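Local structure of conk-C1 (Conus cocceus, 6YHT) at residues P3-E8 against G41-F46; K20-N25 against I47-C52. The protein probably acts as a venom toxin that blocks potassium channels by a molecular lid mechanism, built on a Kunitz/BPTI-type scaffold. All coordinates share one frame; numbering follows the deposited sequence.

Contact 1 of 2, residues P3-E8 against G41-F46; sequences PSLCYE and GNANNF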
loop_
_atom_site.group_PDB
_atom_site.type_symbol
_atom_site.label_atom_id
_atom_site.label_comp_id
_atom_site.label_asym_id
_atom_site.label_seq_id
_atom_site.Cartn_x
_atom_site.Cartn_y
_atom_site.Cartn_z
ATOM N N PRO A 3 -9.167 4.818 8.734
ATOM C CA PRO A 3 -9.768 3.639 8.095
ATOM C C PRO A 3 -8.956 2.377 8.359
ATOM O O PRO A 3 -7.725 2.401 8.383
ATOM C CB PRO A 3 -9.746 3.997 6.605
ATOM C CG PRO A 3 -9.617 5.471 6.558
ATOM C CD PRO A 3 -8.813 5.858 7.758
ATOM N N SER A 4 -9.660 1.251 8.506
ATOM C CA SER A 4 -9.017 -0.001 8.894
ATOM C C SER A 4 -8.037 -0.521 7.846
ATOM O O SER A 4 -7.156 -1.314 8.186
ATOM C CB SER A 4 -10.075 -1.066 9.184
ATOM O OG SER A 4 -10.657 -1.528 7.979
ATOM N N LEU A 5 -8.163 -0.098 6.591
ATOM C CA LEU A 5 -7.202 -0.526 5.586
ATOM C C LEU A 5 -5.817 0.039 5.862
ATOM O O LEU A 5 -4.821 -0.556 5.451
ATOM C CB LEU A 5 -7.665 -0.108 4.191
ATOM C CG LEU A 5 -7.634 1.382 3.836
ATOM C CD1 LEU A 5 -6.341 1.758 3.123
ATOM C CD2 LEU A 5 -8.836 1.732 2.962
ATOM N N CYS A 6 -5.737 1.192 6.533
ATOM C CA CYS A 6 -4.443 1.771 6.863
ATOM C C CYS A 6 -3.603 0.878 7.767
ATOM O O CYS A 6 -2.386 1.066 7.821
ATOM C CB CYS A 6 -4.621 3.118 7.532
ATOM S SG CYS A 6 -5.484 4.332 6.573
ATOM N N TYR A 7 -4.207 -0.082 8.470
ATOM C CA TYR A 7 -3.466 -1.003 9.324
ATOM C C TYR A 7 -3.294 -2.371 8.684
ATOM O O TYR A 7 -2.716 -3.273 9.297
ATOM C CB TYR A 7 -4.154 -1.144 10.683
ATOM C CG TYR A 7 -4.257 0.159 11.447
ATOM C CD1 TYR A 7 -3.189 0.628 12.189
ATOM C CD2 TYR A 7 -5.421 0.908 11.430
ATOM C CE1 TYR A 7 -3.266 1.823 12.886
ATOM C CE2 TYR A 7 -5.515 2.105 12.131
ATOM C CZ TYR A 7 -4.434 2.554 12.861
ATOM O OH TYR A 7 -4.509 3.738 13.563
ATOM N N GLU A 8 -3.771 -2.546 7.475
ATOM C CA GLU A 8 -3.495 -3.776 6.757
ATOM C C GLU A 8 -2.020 -3.805 6.396
ATOM O O GLU A 8 -1.481 -2.789 5.945
ATOM C CB GLU A 8 -4.351 -3.873 5.496
ATOM C CG GLU A 8 -5.816 -4.147 5.766
ATOM C CD GLU A 8 -6.615 -4.376 4.497
ATOM O OE1 GLU A 8 -6.103 -4.068 3.400
ATOM O OE2 GLU A 8 -7.763 -4.850 4.598
ATOM N N GLY A 41 -3.414 -9.246 -3.008
ATOM C CA GLY A 41 -3.012 -8.224 -2.066
ATOM C C GLY A 41 -4.194 -7.766 -1.253
ATOM O O GLY A 41 -5.148 -8.521 -1.088
ATOM N N ASN A 42 -4.157 -6.543 -0.741
ATOM C CA ASN A 42 -5.229 -6.058 0.102
ATOM C C ASN A 42 -5.425 -4.595 -0.231
ATOM O O ASN A 42 -4.892 -4.104 -1.225
ATOM C CB ASN A 42 -4.920 -6.309 1.584
ATOM C CG ASN A 42 -3.562 -5.762 2.002
ATOM O OD1 ASN A 42 -3.095 -4.761 1.462
ATOM N ND2 ASN A 42 -2.927 -6.416 2.986
ATOM N N ALA A 43 -6.152 -3.878 0.620
ATOM C CA ALA A 43 -6.515 -2.504 0.305
ATOM C C ALA A 43 -5.459 -1.482 0.712
ATOM O O ALA A 43 -5.618 -0.297 0.401
ATOM C CB ALA A 43 -7.859 -2.146 0.958
ATOM N N ASN A 44 -4.374 -1.890 1.370
ATOM C CA ASN A 44 -3.301 -0.951 1.704
ATOM C C ASN A 44 -2.299 -0.919 0.554
ATOM O O ASN A 44 -1.163 -1.381 0.649
ATOM C CB ASN A 44 -2.641 -1.328 3.021
ATOM C CG ASN A 44 -1.799 -0.207 3.580
ATOM O OD1 ASN A 44 -1.733 0.899 3.009
ATOM N ND2 ASN A 44 -1.127 -0.482 4.692
ATOM N N ASN A 45 -2.761 -0.350 -0.554
ATOM C CA ASN A 45 -2.091 -0.490 -1.846
ATOM C C ASN A 45 -2.597 0.674 -2.698
ATOM O O ASN A 45 -3.742 0.653 -3.142
ATOM C CB ASN A 45 -2.438 -1.844 -2.460
ATOM C CG ASN A 45 -1.814 -2.076 -3.830
ATOM O OD1 ASN A 45 -1.510 -1.144 -4.561
ATOM N ND2 ASN A 45 -1.661 -3.338 -4.192
ATOM N N PHE A 46 -1.771 1.694 -2.878
ATOM C CA PHE A 46 -2.195 2.887 -3.594
ATOM C C PHE A 46 -1.331 3.092 -4.826
ATOM O O PHE A 46 -0.151 2.723 -4.845
ATOM C CB PHE A 46 -2.097 4.127 -2.725
ATOM C CG PHE A 46 -2.878 4.048 -1.445
ATOM C CD1 PHE A 46 -4.145 4.600 -1.358
ATOM C CD2 PHE A 46 -2.327 3.470 -0.319
ATOM C CE1 PHE A 46 -4.862 4.549 -0.172
ATOM C CE2 PHE A 46 -3.028 3.417 0.859
ATOM C CZ PHE A 46 -4.301 3.966 0.941
#
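The amide nitrogen of N44 reaches the backbone carbonyl that closes the P3-E8 segment: N44 ND2 to E8 O is 2.6 Å. The bond is nearly straight, with an N-H...O angle of 173°, and the acceptor lies in the amide plane. Setting CG of N44 anti to its own backbone N (chi1 -165°) carries the amide across to that carbonyl. Its other end, OD1, accepts from the backbone N of Y24, so both polar ends of this buried side chain are used and the rotation of the amide is fixed, as in the buried core asparagine of the Kunitz/BPTI family. The E8 carboxylate adds a second bond, taking the backbone amide of A43 (A43 N to E8 OE1, 2.8 Å), which approaches nearly in line with the C-O bond although the N-H...O line is well short of straight. E8 and N42 run past each other in opposite directions, with CB of N42 3.1 Å from OE1 of E8. OD1 of N42 accepts from the N of N44 at 3.1 Å, from above the carbonyl plane, forming an Asx turn, while its ND2 is hydrogen-bonded to P9 O. The apolar side rests on L5: its CB meets CB of A43 at 3.8 Å, and CD1 lies 3.7 Å from CZ of F46. The C6-C56 disulfide, tying the 3-10 turn at residues 4-7 to helix 49-56, is characteristic of this fold. F46 packs on the same helix and hydrogen-bonds by its backbone to I22. The 41-46 loop thus bridges the N-terminal turn, strand 19-25 and the C-terminal helix.

Contact 2 of 2, residues K20-N25 against I47-C52; sequences KRIYYN and IHTFDC
I22 and C52 meet at the centre of this contact, CG2 of I22 lying 3.7 Å from CB of C52. The two branches of I22 divide the work. CG2, anti to the backbone N, turns to the cysteine, whereas CG1 and CD1 lead to the start of the helix, where CD1 of I22 is 3.7 Å from OG1 of T49 and the two side chains are set at a slant to each other. The sulfur of C52 reaches further along the strand: SG lies 3.6 Å from the backbone N of Y24 and 3.7 Å from its CB. Toward the other end, R21 and I47 run alongside and point the same way; CD1 of I47 sits over the centre of one guanidinium face, 3.8 Å above its plane, a van der Waals contact between a methyl and a flat cation. The bend of R21 at chi2 (-66°) brings the group there. No hydrogen bond joins the two segments; their polar anchors lie outside them. The guanidinium is held by a salt bridge to E19 and a hydrogen bond to N45, and C52 is bridged to C31 of strand 30-36. H48 occupies the N-cap position of helix 49-56, and D51 OD2 accepts a weak hydrogen bond from H48 N at 3.4 Å. A C-terminal helix laid on a two-stranded antiparallel hairpin and pinned to it by a disulfide is characteristic of the Kunitz/BPTI fold.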
loop_
_atom_site.group_PDB
_atom_site.type_symbol
_atom_site.label_atom_id
_atom_site.label_comp_id
_atom_site.label_asym_id
_atom_site.label_seq_id
_atom_site.Cartn_x
_atom_site.Cartn_y
_atom_site.Cartn_z
ATOM N N LYS A 20 5.551 -0.694 -8.933
ATOM C CA LYS A 20 5.798 0.188 -7.803
ATOM C C LYS A 20 4.462 0.705 -7.262
ATOM O O LYS A 20 3.688 1.329 -7.992
ATOM C CB LYS A 20 6.724 1.332 -8.223
ATOM C CG LYS A 20 6.952 2.377 -7.129
ATOM C CD LYS A 20 7.507 3.702 -7.660
ATOM C CE LYS A 20 8.693 4.185 -6.809
ATOM N NZ LYS A 20 9.685 5.060 -7.526
ATOM N N ARG A 21 4.178 0.416 -5.994
ATOM C CA ARG A 21 2.968 0.864 -5.318
ATOM C C ARG A 21 3.350 1.572 -4.021
ATOM O O ARG A 21 4.511 1.566 -3.606
ATOM C CB ARG A 21 2.031 -0.311 -5.035
ATOM C CG ARG A 21 1.419 -0.953 -6.279
ATOM C CD ARG A 21 0.467 -0.006 -7.002
ATOM N NE ARG A 21 -0.102 -0.629 -8.194
ATOM C CZ ARG A 21 -1.259 -1.284 -8.224
ATOM N NH1 ARG A 21 -1.995 -1.406 -7.126
ATOM N NH2 ARG A 21 -1.687 -1.817 -9.357
ATOM N N ILE A 22 2.359 2.190 -3.374
ATOM C CA ILE A 22 2.532 2.889 -2.103
ATOM C C ILE A 22 1.620 2.245 -1.069
ATOM O O ILE A 22 0.455 1.956 -1.359
ATOM C CB ILE A 22 2.194 4.393 -2.230
ATOM C CG1 ILE A 22 2.947 5.027 -3.399
ATOM C CG2 ILE A 22 2.486 5.158 -0.935
ATOM C CD1 ILE A 22 4.441 4.955 -3.280
ATOM N N TYR A 23 2.141 2.056 0.147
ATOM C CA TYR A 23 1.359 1.591 1.285
ATOM C C TYR A 23 1.593 2.516 2.463
ATOM O O TYR A 23 2.629 3.184 2.559
ATOM C CB TYR A 23 1.713 0.152 1.699
ATOM C CG TYR A 23 2.961 0.026 2.552
ATOM C CD1 TYR A 23 4.217 0.178 1.988
ATOM C CD2 TYR A 23 2.886 -0.270 3.916
ATOM C CE1 TYR A 23 5.382 0.056 2.752
ATOM C CE2 TYR A 23 4.058 -0.399 4.698
ATOM C CZ TYR A 23 5.295 -0.233 4.097
ATOM O OH TYR A 23 6.465 -0.344 4.839
ATOM N N TYR A 24 0.608 2.546 3.364
ATOM C CA TYR A 24 0.710 3.286 4.619
ATOM C C TYR A 24 1.339 2.380 5.668
ATOM O O TYR A 24 0.733 1.383 6.083
ATOM C CB TYR A 24 -0.651 3.784 5.102
ATOM C CG TYR A 24 -0.566 4.519 6.431
ATOM C CD1 TYR A 24 0.066 5.756 6.523
ATOM C CD2 TYR A 24 -1.100 3.971 7.581
ATOM C CE1 TYR A 24 0.153 6.427 7.730
ATOM C CE2 TYR A 24 -1.019 4.640 8.800
ATOM C CZ TYR A 24 -0.390 5.863 8.864
ATOM O OH TYR A 24 -0.300 6.517 10.069
ATOM N N ASN A 25 2.548 2.720 6.092
ATOM C CA ASN A 25 3.203 2.052 7.217
ATOM C C ASN A 25 2.670 2.666 8.505
ATOM O O ASN A 25 3.069 3.766 8.892
ATOM C CB ASN A 25 4.714 2.198 7.104
ATOM C CG ASN A 25 5.468 1.418 8.161
ATOM O OD1 ASN A 25 5.214 1.561 9.348
ATOM N ND2 ASN A 25 6.409 0.585 7.727
ATOM N N ILE A 47 -1.916 3.717 -5.847
ATOM C CA ILE A 47 -1.172 3.972 -7.081
ATOM C C ILE A 47 -0.217 5.137 -6.899
ATOM O O ILE A 47 0.877 5.158 -7.474
ATOM C CB ILE A 47 -2.142 4.239 -8.245
ATOM C CG1 ILE A 47 -3.062 3.049 -8.470
ATOM C CG2 ILE A 47 -1.357 4.552 -9.505
ATOM C CD1 ILE A 47 -2.584 2.088 -9.544
ATOM N N HIS A 48 -0.614 6.131 -6.109
ATOM C CA HIS A 48 0.179 7.327 -5.911
ATOM C C HIS A 48 0.301 7.642 -4.437
ATOM O O HIS A 48 -0.523 7.226 -3.615
ATOM C CB HIS A 48 -0.418 8.540 -6.641
ATOM C CG HIS A 48 -0.143 8.518 -8.099
ATOM N ND1 HIS A 48 -1.110 8.212 -9.025
ATOM C CD2 HIS A 48 1.004 8.692 -8.788
ATOM C CE1 HIS A 48 -0.575 8.231 -10.228
ATOM N NE2 HIS A 48 0.705 8.516 -10.115
ATOM N N THR A 49 1.346 8.416 -4.134
ATOM C CA THR A 49 1.627 8.788 -2.758
ATOM C C THR A 49 0.524 9.661 -2.205
ATOM O O THR A 49 0.088 9.474 -1.065
ATOM C CB THR A 49 2.971 9.509 -2.687
ATOM O OG1 THR A 49 3.990 8.651 -3.212
ATOM C CG2 THR A 49 3.309 9.850 -1.262
ATOM N N PHE A 50 0.051 10.615 -3.005
ATOM C CA PHE A 50 -1.035 11.478 -2.562
ATOM C C PHE A 50 -2.242 10.665 -2.087
ATOM O O PHE A 50 -2.838 10.959 -1.044
ATOM C CB PHE A 50 -1.442 12.426 -3.691
ATOM C CG PHE A 50 -2.669 13.217 -3.366
ATOM C CD1 PHE A 50 -2.597 14.287 -2.505
ATOM C CD2 PHE A 50 -3.897 12.870 -3.893
ATOM C CE1 PHE A 50 -3.725 15.009 -2.183
ATOM C CE2 PHE A 50 -5.025 13.587 -3.578
ATOM C CZ PHE A 50 -4.941 14.658 -2.728
ATOM N N ASP A 51 -2.628 9.647 -2.855
ATOM C CA ASP A 51 -3.757 8.807 -2.465
ATOM C C ASP A 51 -3.555 8.263 -1.063
ATOM O O ASP A 51 -4.468 8.273 -0.230
ATOM C CB ASP A 51 -3.910 7.637 -3.438
ATOM C CG ASP A 51 -3.849 8.059 -4.873
ATOM O OD1 ASP A 51 -3.778 9.271 -5.144
ATOM O OD2 ASP A 51 -3.880 7.158 -5.733
ATOM N N CYS A 52 -2.348 7.781 -0.791
ATOM C CA CYS A 52 -2.049 7.199 0.502
ATOM C C CYS A 52 -2.099 8.259 1.588
ATOM O O CYS A 52 -2.822 8.113 2.580
ATOM C CB CYS A 52 -0.677 6.518 0.441
ATOM S SG CYS A 52 -0.171 5.808 1.994
#

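Contacts 1 and 2 are continuous along the chain at F46-I47, their centres about 10 Å apart; the strand that forms one side of contact 2 also borders the 41-46 loop of contact 1. Both are partly buried. In contact 1, C6 and N44 are buried and A43 exposed; in contact 2, I22, Y24 and C52 are buried while I47, H48 and T49 are exposed. Contact 1 joins two irregular segments, combining directed polar bonds with a small apolar patch at L5. Contact 2 sets a helix start against a strand mostly through apolar groups and a sulfur, with one methyl over a guanidinium. A probable hydrogen bond, N45 OD1 to R21 NH1 (2.6 Å), couples them.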